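Local coordinates for protein 8-demethyl-8-aminoriboflavin-5'-phosphate synthase (PDB 5MLD) that replaces the C-8 methyl group of riboflavin-5'-phosphate with an amino group from glutamate, a step in the biosynthesis of the antibiotic roseoflavin, at residues 30-33 with 38-41; 33-38 with 191-196; 43-48 with 97-102; 47-52 with 73-78; 121-126 with 206-211. All coordinates share one frame; numbering follows the deposited sequence.

Contact 1: residues 30-33 with 38-41; sequences PLYE and ETEV
Glu33 and Thr39 join the end of helix 20-34 to the start of strand 38-43, within the beta-alpha-beta unit that opens this flavodoxin-like domain. The polar part is a two-pronged grip on one carboxylate oxygen. Glu33 OE2 accepts the hydroxyl of Thr39, with OG1 at 2.7 Å, and the backbone amide of the same residue, with Thr39 N at 2.9 Å and an N-H...O angle of 150°. The hydroxyl arrives on the anti side of the carboxylate and fairly near its plane; the amide comes in from above that plane. A bend at chi2 (-67°) turns the acid of Glu33 to the amide and hydroxyl of Thr39, and its negative charge is probably eased by the two donors.

The apolar part is smaller and lies deeper. The other branch of Thr39, its methyl, is pressed against the root of the Tyr32 side chain and meets the ring only obliquely. The phenol carries on to a hydrogen bond with Thr196 of helix 183-205, while Val29, one turn earlier in helix 20-34, also touches Thr39. The tightest apolar approach is Tyr32 CB to Thr39 CG2, 3.3 Å.

Contact 2: residues 33-38 with 191-196; sequences EKEGIE and FMVANT
A Schellman motif closes helix 20-34, and from this C-terminal turn Glu35 reaches across to helix 183-205. Gly36 leaves the helix with a positive phi of 79°, a value that glycine adopts readily. Its amide bonds back to Glu33 O, and Ile37 N returns to Tyr32 O, so the chain can turn out of the helix toward strand 38-43.

Glu35 carries the contact almost alone. Its chi1 (-71°) sets CG beside Val193, with Glu35 CG 4.2 Å from Val193 CG1, and a bend at chi2 (-85°) then turns the carboxylate toward the backbone of the next residue. There Glu35 OE2 lies 3.7 Å from Ala194 CA. OE1 forms a salt bridge with Arg201, two turns further along helix 183-205, and OE2 accepts from a bridging water. The arginine and the water together probably fix the rotation of the group and favour its charged form.

On the second helix, Thr196 OG1 bonds back to Met192 O at 2.8 Å, reaching it from the face opposite to that used by Thr196 N. Helix 183-205 also faces the second subunit, where Thr210 of that chain packs on Ala194. Between Glu35 and the helix backbone the bridging water donates both its hydrogens, one to Glu35 OE2 at 2.6 Å and the other to Ala194 O at 2.7 Å.

Contact 3: residues 43-48 with 97-102; sequences RVIDHD and TSAAHV
With chi1 at -57°, Val44 holds CG2 between its backbone N and carbonyl carbon, and this is the branch turned to Ala99; in Ile45, chi2 (73°) swings the terminal methyl CD1 to the same partner. The contact is therefore a three-residue apolar cluster centred on one small side chain. Val44 CG2 lies 4.1 Å from Ala99 CB, and Ile45 CD1 completes it at 4.4 Å from the same carbon. The short side chain of Ala99 lets the two backbones come close, the nearest alpha carbons being those of Ile45 and Ala99, 6.6 Å apart. All three residues are buried, and Glu52 of the third subunit also packs on Ile45.

Val44 to Asp46 form a short 3-10 turn, in which Asp46 N bonds to Arg43 O. Across the contact, Thr97 is the N-cap of helix 98-107, its OG1 accepting an almost straight bond (173°) from Ala100 N at 3.3 Å.

The FMN site is close by: the side chain of Ala99 is about 4 Å from that of Leu12, which binds FMN, and the side chain of Ile45 is about 6 Å from that of Arg13, which positions the glutamate donor. The cluster thus ties the loop leaving strand 38-43 to the first turn of helix 98-107, just after strand 95-96.

Contact 4: residues 47-52 with 73-78; sequences HDIEQE and PWLLEK
One face of the His47 imidazole is covered by the six-membered ring of Trp74, whose CZ3 stands 3.5 Å above the imidazole plane over its centre. The indole is inclined to the imidazole, the planes making 33°, so the pair is oblique, with ring centroids 4.5 Å apart. The closest atoms are His47 CE1 and Trp74 CH2, at 3.4 Å. The indole also has Lys78, one turn further along its own helix, over the rim of one face, with CD 3.9 Å above the plane. Trp74 reaches toward the loop, its CG anti to the backbone N (chi1 167°), and this brings CZ3 and CH2 of the six-membered ring over the imidazole. At the imidazole rim ND1 is hydrogen-bonded to Glu71, just before helix 72-81, which probably helps to fix the rotation of the ring.

A second, apolar touch lies deeper. Ile49 CD1 meets Leu75 CD2 at 4.5 Å, a loose van der Waals contact that continues into Leu8 of strand 4-9 and Ile103 of helix 98-107, both of which pack on Leu75. Val42 of strand 38-43 touches both aromatic residues.

The arrangement attaches the long connection after strand 38-43 to helix 72-81, which covers the parallel sheet here, as in the flavodoxin-like fold, where helices pack on a central, mainly parallel sheet.

Contact 5: residues 121-126 with 206-211; sequences PLYNKV and TPYTTD
The backbones come nearest where Asn124, in a type II beta turn from Leu122 to Lys125, faces Pro207 with alpha carbons 5.7 Å apart; Asn124 has a positive phi of 72°. Its amide oxygen is the polar centre of the contact. Asn124 OD1 accepts the backbone N-H of Tyr208 at 2.8 Å, a bent bond (N-H...O angle 141°) whose donor is tilted somewhat from the carbonyl plane. The same oxygen lies near the Tyr208 ring, 3.2 Å from CD2, and also touches Pro207 CB at 3.3 Å. The amide and ring planes are 24° apart, with the oxygen at the ring edge rather than over its face. The other end of the amide, ND2, bonds to Gln119, and the two bonds probably hold the amide in one orientation.

This turn leads into strand 125-132 of the flavodoxin-like sheet, while 206-211 is the connection between helix 183-205 and helix 212-220, where Asp211 is the N-cap of the second helix. Tyr123 adds an apolar touch, with CD2 at the edge of its ring 4.3 Å from Tyr208 CB. Its hydroxyl goes to Asn159 and Asn195 of the second subunit, and Tyr208 OH to Ser155 of its own chain. Thr210 likewise bonds to Asn195 of the second subunit through OG1, and His198 of that chain meets the Tyr208 ring.

How the contacts relate
Only contact 3 is wholly buried, and it is purely apolar; the other four are partly buried and differ more in chemistry. Contacts 1 and 2 share the end of helix 20-34, one joining it to strand 38-43 through a direct carboxylate grip, the other to helix 183-205 through one glutamate that packs on the helix, forms a salt bridge with it and shares a water with its backbone. Contacts 3 and 4 both border the third subunit and meet through Val44 and Leu75. A salt bridge from Glu40 to Lys78 connects contacts 1 and 4. Contact 5, held by a side-chain amide, touches contact 2 where Val126 meets Thr196, and both border the second subunit.

Contact 1: residues 30-33 with 38-41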
# COMPACT_ATOMS: atom_id res chain seq x y z
N PRO A 30 30.78 -5.83 -0.95
CA PRO A 30 32.07 -5.49 -0.30
C PRO A 30 31.90 -4.76 1.01
O PRO A 30 32.76 -4.88 1.89
CB PRO A 30 32.80 -4.63 -1.34
CG PRO A 30 31.73 -4.13 -2.24
CD PRO A 30 30.67 -5.20 -2.27
N LEU A 31 30.81 -4.00 1.18
CA LEU A 31 30.59 -3.34 2.46
C LEU A 31 30.30 -4.35 3.56
O LEU A 31 30.82 -4.23 4.68
CB LEU A 31 29.45 -2.33 2.34
CG LEU A 31 29.68 -1.15 1.40
CD1 LEU A 31 28.37 -0.39 1.25
CD2 LEU A 31 30.80 -0.23 1.89
N TYR A 32 29.47 -5.37 3.27
CA TYR A 32 29.26 -6.41 4.27
C TYR A 32 30.56 -7.14 4.59
O TYR A 32 30.85 -7.42 5.76
CB TYR A 32 28.20 -7.42 3.81
CG TYR A 32 26.78 -7.02 4.09
CD1 TYR A 32 26.35 -6.77 5.39
CD2 TYR A 32 25.84 -6.88 3.06
CE1 TYR A 32 25.06 -6.40 5.66
CE2 TYR A 32 24.54 -6.51 3.32
CZ TYR A 32 24.15 -6.27 4.62
OH TYR A 32 22.87 -5.88 4.91
N GLU A 33 31.36 -7.44 3.56
CA GLU A 33 32.61 -8.16 3.80
C GLU A 33 33.56 -7.34 4.67
O GLU A 33 34.28 -7.90 5.51
CB GLU A 33 33.26 -8.53 2.46
CG GLU A 33 32.44 -9.52 1.61
CD GLU A 33 32.30 -10.93 2.21
OE1 GLU A 33 32.99 -11.26 3.20
OE2 GLU A 33 31.49 -11.75 1.68
N GLU A 38 30.07 -12.55 6.12
CA GLU A 38 30.24 -13.30 4.89
C GLU A 38 28.96 -13.22 4.08
O GLU A 38 27.87 -13.42 4.63
CB GLU A 38 30.59 -14.75 5.18
CG GLU A 38 31.69 -14.93 6.21
CD GLU A 38 32.03 -16.38 6.47
OE1 GLU A 38 31.11 -17.23 6.42
OE2 GLU A 38 33.22 -16.67 6.70
N THR A 39 29.08 -12.93 2.79
CA THR A 39 27.92 -12.72 1.94
C THR A 39 27.75 -13.86 0.95
O THR A 39 28.73 -14.46 0.50
CB THR A 39 28.01 -11.41 1.16
OG1 THR A 39 29.15 -11.46 0.29
CG2 THR A 39 28.14 -10.26 2.11
N GLU A 40 26.50 -14.12 0.60
CA GLU A 40 26.18 -15.03 -0.49
C GLU A 40 25.05 -14.40 -1.29
O GLU A 40 24.08 -13.93 -0.69
CB GLU A 40 25.75 -16.39 0.04
CG GLU A 40 25.37 -17.37 -1.05
CD GLU A 40 25.21 -18.77 -0.51
OE1 GLU A 40 25.04 -18.91 0.73
OE2 GLU A 40 25.26 -19.72 -1.32
N VAL A 41 25.18 -14.37 -2.61
CA VAL A 41 24.13 -13.85 -3.48
C VAL A 41 23.50 -15.03 -4.20
O VAL A 41 24.22 -15.85 -4.79
CB VAL A 41 24.68 -12.83 -4.50
CG1 VAL A 41 23.53 -12.29 -5.38
CG2 VAL A 41 25.41 -11.69 -3.82

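Contact 2: residues 33-38 with 191-196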
# COMPACT_ATOMS: atom_id res chain seq x y z
N GLU A 33 31.36 -7.44 3.56
CA GLU A 33 32.61 -8.16 3.80
C GLU A 33 33.56 -7.34 4.67
O GLU A 33 34.28 -7.90 5.51
CB GLU A 33 33.26 -8.53 2.46
CG GLU A 33 32.44 -9.52 1.61
CD GLU A 33 32.30 -10.93 2.21
OE1 GLU A 33 32.99 -11.26 3.20
OE2 GLU A 33 31.49 -11.75 1.68
N LYS A 34 33.58 -6.01 4.49
CA LYS A 34 34.39 -5.15 5.37
C LYS A 34 33.89 -5.20 6.81
O LYS A 34 34.68 -4.98 7.74
CB LYS A 34 34.38 -3.69 4.90
CG LYS A 34 35.01 -3.41 3.55
CD LYS A 34 34.79 -1.96 3.16
CE LYS A 34 35.40 -1.62 1.80
NZ LYS A 34 36.89 -1.81 1.78
N GLU A 35 32.58 -5.43 7.01
CA GLU A 35 32.00 -5.62 8.34
C GLU A 35 32.33 -6.99 8.94
O GLU A 35 31.93 -7.26 10.08
CB GLU A 35 30.47 -5.47 8.29
CG GLU A 35 29.98 -4.05 8.07
CD GLU A 35 29.87 -3.25 9.37
OE1 GLU A 35 30.21 -3.78 10.45
OE2 GLU A 35 29.44 -2.08 9.31
N GLY A 36 33.03 -7.85 8.21
CA GLY A 36 33.25 -9.20 8.70
C GLY A 36 32.08 -10.12 8.54
O GLY A 36 32.03 -11.18 9.17
N ILE A 37 31.11 -9.76 7.70
CA ILE A 37 29.91 -10.57 7.50
C ILE A 37 30.02 -11.22 6.13
O ILE A 37 30.12 -10.53 5.11
CB ILE A 37 28.65 -9.72 7.66
CG1 ILE A 37 28.63 -9.16 9.09
CG2 ILE A 37 27.40 -10.54 7.35
CD1 ILE A 37 27.37 -8.52 9.50
N GLU A 38 30.07 -12.55 6.12
CA GLU A 38 30.24 -13.30 4.89
C GLU A 38 28.96 -13.22 4.08
O GLU A 38 27.87 -13.42 4.63
CB GLU A 38 30.59 -14.75 5.18
CG GLU A 38 31.69 -14.93 6.21
CD GLU A 38 32.03 -16.38 6.47
OE1 GLU A 38 31.11 -17.23 6.42
OE2 GLU A 38 33.22 -16.67 6.70
N PHE A 191 24.13 3.16 4.78
CA PHE A 191 23.31 3.14 6.00
C PHE A 191 22.82 1.73 6.28
O PHE A 191 22.94 1.21 7.40
CB PHE A 191 22.08 4.06 5.85
CG PHE A 191 22.36 5.55 5.78
CD1 PHE A 191 23.65 6.07 5.88
CD2 PHE A 191 21.30 6.43 5.64
CE1 PHE A 191 23.86 7.43 5.82
CE2 PHE A 191 21.50 7.80 5.58
CZ PHE A 191 22.78 8.31 5.67
N MET A 192 22.24 1.10 5.26
CA MET A 192 21.60 -0.19 5.45
C MET A 192 22.61 -1.24 5.89
O MET A 192 22.34 -2.02 6.81
CB MET A 192 20.91 -0.62 4.16
CG MET A 192 20.10 -1.88 4.26
SD MET A 192 21.05 -3.39 4.02
CE MET A 192 21.90 -3.07 2.48
N VAL A 193 23.79 -1.28 5.25
CA VAL A 193 24.79 -2.28 5.62
C VAL A 193 25.29 -2.04 7.04
O VAL A 193 25.41 -2.98 7.84
CB VAL A 193 25.95 -2.26 4.61
CG1 VAL A 193 27.11 -3.14 5.11
CG2 VAL A 193 25.44 -2.75 3.27
N ALA A 194 25.60 -0.79 7.37
CA ALA A 194 26.10 -0.49 8.71
C ALA A 194 25.09 -0.89 9.77
O ALA A 194 25.45 -1.50 10.79
CB ALA A 194 26.46 0.99 8.82
N ASN A 195 23.81 -0.58 9.55
CA ASN A 195 22.81 -0.78 10.59
C ASN A 195 22.36 -2.24 10.68
O ASN A 195 22.21 -2.77 11.79
CB ASN A 195 21.59 0.12 10.34
CG ASN A 195 21.87 1.59 10.60
OD1 ASN A 195 22.89 1.95 11.19
ND2 ASN A 195 20.95 2.44 10.19
N THR A 196 22.15 -2.93 9.54
CA THR A 196 21.83 -4.36 9.63
C THR A 196 22.97 -5.14 10.27
O THR A 196 22.74 -6.09 11.02
CB THR A 196 21.52 -4.97 8.27
OG1 THR A 196 22.62 -4.73 7.36
CG2 THR A 196 20.26 -4.34 7.71
O HOH W 1 28.08 -1.53 11.49

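Contact 3: residues 43-48 with 97-102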
# COMPACT_ATOMS: atom_id res chain seq x y z
N ARG A 43 20.46 -15.78 -7.09
CA ARG A 43 19.46 -15.23 -8.01
C ARG A 43 18.37 -16.28 -8.11
O ARG A 43 18.55 -17.32 -8.74
CB ARG A 43 20.02 -14.90 -9.39
CG ARG A 43 18.93 -14.26 -10.23
CD ARG A 43 19.43 -13.90 -11.65
NE ARG A 43 20.54 -12.95 -11.64
CZ ARG A 43 20.97 -12.30 -12.72
NH1 ARG A 43 20.35 -12.48 -13.88
NH2 ARG A 43 21.99 -11.45 -12.66
N VAL A 44 17.24 -16.02 -7.44
CA VAL A 44 16.30 -17.09 -7.14
C VAL A 44 15.66 -17.64 -8.41
O VAL A 44 15.33 -18.83 -8.47
CB VAL A 44 15.24 -16.61 -6.13
CG1 VAL A 44 15.92 -16.11 -4.85
CG2 VAL A 44 14.41 -15.50 -6.71
N ILE A 45 15.50 -16.81 -9.45
CA ILE A 45 14.87 -17.27 -10.68
C ILE A 45 15.72 -18.31 -11.40
O ILE A 45 15.21 -19.06 -12.25
CB ILE A 45 14.55 -16.08 -11.61
CG1 ILE A 45 13.50 -16.46 -12.67
CG2 ILE A 45 15.80 -15.54 -12.31
CD1 ILE A 45 12.12 -16.60 -12.12
N ASP A 46 17.02 -18.40 -11.09
CA ASP A 46 17.85 -19.43 -11.70
C ASP A 46 17.50 -20.82 -11.20
O ASP A 46 17.94 -21.81 -11.79
CB ASP A 46 19.33 -19.23 -11.39
CG ASP A 46 19.90 -17.98 -12.04
OD1 ASP A 46 19.28 -17.43 -12.97
OD2 ASP A 46 20.98 -17.55 -11.59
N HIS A 47 16.75 -20.90 -10.11
CA HIS A 47 16.52 -22.14 -9.40
C HIS A 47 15.08 -22.60 -9.54
O HIS A 47 14.16 -21.78 -9.64
CB HIS A 47 16.89 -21.97 -7.93
CG HIS A 47 18.34 -21.66 -7.74
ND1 HIS A 47 19.30 -22.65 -7.70
CD2 HIS A 47 19.00 -20.48 -7.66
CE1 HIS A 47 20.49 -22.09 -7.57
NE2 HIS A 47 20.33 -20.78 -7.54
N ASP A 48 14.90 -23.92 -9.52
CA ASP A 48 13.60 -24.53 -9.73
C ASP A 48 12.85 -24.54 -8.40
O ASP A 48 13.07 -25.42 -7.56
CB ASP A 48 13.78 -25.93 -10.30
CG ASP A 48 12.48 -26.64 -10.55
OD1 ASP A 48 11.45 -25.96 -10.78
OD2 ASP A 48 12.49 -27.89 -10.52
N THR A 97 8.99 -8.27 -7.08
CA THR A 97 8.70 -9.11 -8.24
C THR A 97 7.88 -10.34 -7.85
O THR A 97 7.78 -10.72 -6.68
CB THR A 97 9.96 -9.58 -8.95
OG1 THR A 97 10.72 -10.42 -8.07
CG2 THR A 97 10.79 -8.42 -9.45
N SER A 98 7.29 -10.99 -8.87
CA SER A 98 6.57 -12.23 -8.60
C SER A 98 7.50 -13.29 -8.04
O SER A 98 7.06 -14.16 -7.27
CB SER A 98 5.86 -12.74 -9.86
OG SER A 98 6.80 -13.00 -10.89
N ALA A 99 8.79 -13.25 -8.41
CA ALA A 99 9.75 -14.21 -7.87
C ALA A 99 9.96 -14.02 -6.36
O ALA A 99 10.00 -15.01 -5.61
CB ALA A 99 11.09 -14.08 -8.60
N ALA A 100 10.13 -12.78 -5.91
CA ALA A 100 10.17 -12.49 -4.48
C ALA A 100 8.88 -12.95 -3.81
O ALA A 100 8.89 -13.48 -2.69
CB ALA A 100 10.38 -10.99 -4.26
N HIS A 101 7.76 -12.78 -4.51
CA HIS A 101 6.45 -13.11 -3.97
C HIS A 101 6.32 -14.61 -3.70
O HIS A 101 5.81 -15.02 -2.65
CB HIS A 101 5.42 -12.62 -4.99
CG HIS A 101 4.04 -12.44 -4.46
ND1 HIS A 101 3.15 -11.57 -5.04
CD2 HIS A 101 3.37 -13.02 -3.43
CE1 HIS A 101 2.00 -11.60 -4.39
NE2 HIS A 101 2.10 -12.49 -3.41
N VAL A 102 6.78 -15.44 -4.65
CA VAL A 102 6.76 -16.89 -4.44
C VAL A 102 7.61 -17.27 -3.23
O VAL A 102 7.17 -18.05 -2.37
CB VAL A 102 7.23 -17.62 -5.71
CG1 VAL A 102 7.39 -19.11 -5.43
CG2 VAL A 102 6.22 -17.42 -6.83

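Contact 4: residues 47-52 with 73-78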
# COMPACT_ATOMS: atom_id res chain seq x y z
N HIS A 47 16.75 -20.90 -10.11
CA HIS A 47 16.52 -22.14 -9.40
C HIS A 47 15.08 -22.60 -9.54
O HIS A 47 14.16 -21.78 -9.64
CB HIS A 47 16.89 -21.97 -7.93
CG HIS A 47 18.34 -21.66 -7.74
ND1 HIS A 47 19.30 -22.65 -7.70
CD2 HIS A 47 19.00 -20.48 -7.66
CE1 HIS A 47 20.49 -22.09 -7.57
NE2 HIS A 47 20.33 -20.78 -7.54
N ASP A 48 14.90 -23.92 -9.52
CA ASP A 48 13.60 -24.53 -9.73
C ASP A 48 12.85 -24.54 -8.40
O ASP A 48 13.07 -25.42 -7.56
CB ASP A 48 13.78 -25.93 -10.30
CG ASP A 48 12.48 -26.64 -10.55
OD1 ASP A 48 11.45 -25.96 -10.78
OD2 ASP A 48 12.49 -27.89 -10.52
N ILE A 49 11.95 -23.58 -8.22
CA ILE A 49 11.15 -23.45 -7.00
C ILE A 49 9.68 -23.57 -7.37
O ILE A 49 9.16 -22.70 -8.09
CB ILE A 49 11.41 -22.11 -6.30
CG1 ILE A 49 12.90 -21.89 -5.99
CG2 ILE A 49 10.53 -21.97 -5.05
CD1 ILE A 49 13.51 -22.91 -5.09
N GLU A 50 9.01 -24.61 -6.88
CA GLU A 50 7.63 -24.85 -7.28
C GLU A 50 6.69 -23.84 -6.65
O GLU A 50 6.73 -23.61 -5.43
CB GLU A 50 7.19 -26.28 -6.91
CG GLU A 50 5.73 -26.57 -7.25
CD GLU A 50 5.39 -26.29 -8.72
OE1 GLU A 50 6.13 -26.75 -9.62
OE2 GLU A 50 4.37 -25.61 -8.97
N GLN A 51 5.84 -23.23 -7.48
CA GLN A 51 4.90 -22.20 -7.04
C GLN A 51 3.61 -22.80 -6.48
O GLN A 51 2.97 -22.19 -5.62
CB GLN A 51 4.56 -21.28 -8.21
CG GLN A 51 3.52 -20.21 -7.92
CD GLN A 51 3.19 -19.40 -9.16
OE1 GLN A 51 3.23 -19.91 -10.28
NE2 GLN A 51 2.90 -18.12 -8.98
N GLU A 52 3.20 -23.96 -6.97
CA GLU A 52 1.89 -24.49 -6.63
C GLU A 52 1.86 -24.96 -5.18
O GLU A 52 2.88 -25.31 -4.58
CB GLU A 52 1.50 -25.64 -7.56
CG GLU A 52 1.15 -25.18 -8.96
CD GLU A 52 1.06 -26.32 -9.95
OE1 GLU A 52 0.60 -27.42 -9.57
OE2 GLU A 52 1.43 -26.11 -11.13
N PRO A 73 14.04 -26.82 -0.56
CA PRO A 73 14.75 -27.17 0.69
C PRO A 73 16.15 -26.59 0.76
O PRO A 73 16.56 -26.07 1.81
CB PRO A 73 14.76 -28.71 0.66
CG PRO A 73 13.52 -29.06 -0.09
CD PRO A 73 13.41 -28.00 -1.18
N TRP A 74 16.89 -26.65 -0.34
CA TRP A 74 18.22 -26.04 -0.41
C TRP A 74 18.16 -24.55 -0.08
O TRP A 74 18.94 -24.05 0.74
CB TRP A 74 18.81 -26.27 -1.80
CG TRP A 74 20.02 -25.46 -2.13
CD1 TRP A 74 21.31 -25.74 -1.81
CD2 TRP A 74 20.05 -24.23 -2.89
NE1 TRP A 74 22.15 -24.77 -2.30
CE2 TRP A 74 21.40 -23.83 -2.96
CE3 TRP A 74 19.08 -23.43 -3.50
CZ2 TRP A 74 21.80 -22.66 -3.63
CZ3 TRP A 74 19.48 -22.28 -4.16
CH2 TRP A 74 20.83 -21.90 -4.21
N LEU A 75 17.23 -23.81 -0.71
CA LEU A 75 17.16 -22.37 -0.46
C LEU A 75 16.65 -22.07 0.94
O LEU A 75 17.15 -21.15 1.60
CB LEU A 75 16.26 -21.69 -1.51
CG LEU A 75 16.11 -20.17 -1.41
CD1 LEU A 75 17.44 -19.45 -1.31
CD2 LEU A 75 15.29 -19.62 -2.60
N LEU A 76 15.64 -22.82 1.41
CA LEU A 76 15.12 -22.61 2.77
C LEU A 76 16.22 -22.80 3.80
O LEU A 76 16.29 -22.07 4.80
CB LEU A 76 13.96 -23.58 3.04
CG LEU A 76 13.31 -23.49 4.43
CD1 LEU A 76 12.89 -22.07 4.74
CD2 LEU A 76 12.09 -24.42 4.53
N GLU A 77 17.10 -23.78 3.58
CA GLU A 77 18.17 -24.01 4.54
C GLU A 77 19.15 -22.85 4.58
O GLU A 77 19.63 -22.48 5.65
CB GLU A 77 18.88 -25.33 4.24
CG GLU A 77 19.88 -25.76 5.31
CD GLU A 77 19.30 -25.75 6.73
OE1 GLU A 77 20.04 -25.34 7.65
OE2 GLU A 77 18.13 -26.14 6.93
N LYS A 78 19.45 -22.24 3.42
CA LYS A 78 20.30 -21.05 3.42
C LYS A 78 19.64 -19.90 4.19
O LYS A 78 20.31 -19.14 4.89
CB LYS A 78 20.63 -20.62 1.99
CG LYS A 78 21.59 -21.57 1.28
CD LYS A 78 22.14 -20.98 -0.01
CE LYS A 78 23.22 -21.87 -0.58
NZ LYS A 78 24.41 -21.92 0.32

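Contact 5: residues 121-126 with 206-211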
# COMPACT_ATOMS: atom_id res chain seq x y z
N PRO A 121 10.96 -19.92 13.77
CA PRO A 121 12.32 -20.32 13.35
C PRO A 121 13.21 -19.18 12.92
O PRO A 121 14.43 -19.30 13.02
CB PRO A 121 12.05 -21.28 12.17
CG PRO A 121 10.69 -21.73 12.35
CD PRO A 121 9.92 -20.64 13.02
N LEU A 122 12.65 -18.07 12.43
CA LEU A 122 13.46 -16.97 11.92
C LEU A 122 13.66 -15.86 12.94
O LEU A 122 14.19 -14.79 12.61
CB LEU A 122 12.84 -16.43 10.62
CG LEU A 122 12.73 -17.50 9.52
CD1 LEU A 122 12.20 -16.93 8.21
CD2 LEU A 122 14.07 -18.18 9.27
N TYR A 123 13.25 -16.08 14.19
CA TYR A 123 13.52 -15.12 15.25
C TYR A 123 15.02 -14.85 15.39
O TYR A 123 15.86 -15.72 15.13
CB TYR A 123 12.96 -15.63 16.58
CG TYR A 123 11.73 -14.86 17.02
CD1 TYR A 123 10.56 -14.93 16.27
CD2 TYR A 123 11.73 -14.08 18.16
CE1 TYR A 123 9.43 -14.24 16.65
CE2 TYR A 123 10.61 -13.38 18.55
CZ TYR A 123 9.46 -13.46 17.79
OH TYR A 123 8.33 -12.76 18.16
N ASN A 124 15.34 -13.62 15.80
CA ASN A 124 16.69 -13.11 16.05
C ASN A 124 17.49 -12.87 14.78
O ASN A 124 18.70 -12.63 14.86
CB ASN A 124 17.46 -14.02 17.00
CG ASN A 124 16.71 -14.23 18.26
OD1 ASN A 124 16.45 -13.28 18.98
ND2 ASN A 124 16.26 -15.46 18.50
N LYS A 125 16.84 -12.91 13.62
CA LYS A 125 17.51 -12.53 12.39
C LYS A 125 17.18 -11.09 12.03
O LYS A 125 16.32 -10.44 12.63
CB LYS A 125 17.13 -13.51 11.27
CG LYS A 125 17.56 -14.94 11.58
CD LYS A 125 17.03 -15.88 10.51
CE LYS A 125 17.43 -17.31 10.82
NZ LYS A 125 18.90 -17.46 10.86
N VAL A 126 17.90 -10.56 11.05
CA VAL A 126 17.79 -9.15 10.68
C VAL A 126 17.52 -9.07 9.18
O VAL A 126 18.10 -9.85 8.41
CB VAL A 126 19.07 -8.37 11.04
CG1 VAL A 126 19.02 -6.96 10.50
CG2 VAL A 126 19.27 -8.34 12.56
N THR A 206 22.64 -11.07 22.32
CA THR A 206 21.50 -10.96 23.25
C THR A 206 20.21 -11.19 22.48
O THR A 206 19.46 -10.24 22.20
CB THR A 206 21.50 -9.59 23.95
OG1 THR A 206 21.12 -8.57 23.03
CG2 THR A 206 22.87 -9.26 24.48
N PRO A 207 19.90 -12.44 22.14
CA PRO A 207 18.66 -12.72 21.41
C PRO A 207 17.43 -12.40 22.25
O PRO A 207 17.49 -12.30 23.48
CB PRO A 207 18.76 -14.22 21.13
CG PRO A 207 19.67 -14.75 22.20
CD PRO A 207 20.68 -13.66 22.41
N TYR A 208 16.30 -12.24 21.56
CA TYR A 208 15.02 -12.16 22.25
C TYR A 208 14.86 -13.41 23.11
O TYR A 208 15.22 -14.51 22.68
CB TYR A 208 13.85 -12.04 21.26
CG TYR A 208 13.89 -10.78 20.42
CD1 TYR A 208 13.43 -9.57 20.92
CD2 TYR A 208 14.40 -10.80 19.12
CE1 TYR A 208 13.49 -8.41 20.15
CE2 TYR A 208 14.46 -9.66 18.36
CZ TYR A 208 14.00 -8.47 18.86
OH TYR A 208 14.07 -7.32 18.09
N THR A 209 14.36 -13.23 24.34
CA THR A 209 14.04 -14.34 25.23
C THR A 209 12.54 -14.58 25.31
O THR A 209 12.10 -15.43 26.09
CB THR A 209 14.60 -14.10 26.64
OG1 THR A 209 14.08 -12.88 27.17
CG2 THR A 209 16.12 -14.04 26.60
N THR A 210 11.76 -13.85 24.52
CA THR A 210 10.31 -13.98 24.52
C THR A 210 9.90 -15.42 24.30
O THR A 210 10.39 -16.08 23.38
CB THR A 210 9.71 -13.10 23.42
OG1 THR A 210 10.21 -11.77 23.53
CG2 THR A 210 8.18 -13.09 23.53
N ASP A 211 8.98 -15.90 25.15
CA ASP A 211 8.38 -17.23 25.03
C ASP A 211 7.00 -17.03 24.42
O ASP A 211 6.04 -16.66 25.11
CB ASP A 211 8.33 -17.88 26.41
CG ASP A 211 7.73 -19.29 26.39
OD1 ASP A 211 6.95 -19.64 25.47
OD2 ASP A 211 8.03 -20.05 27.34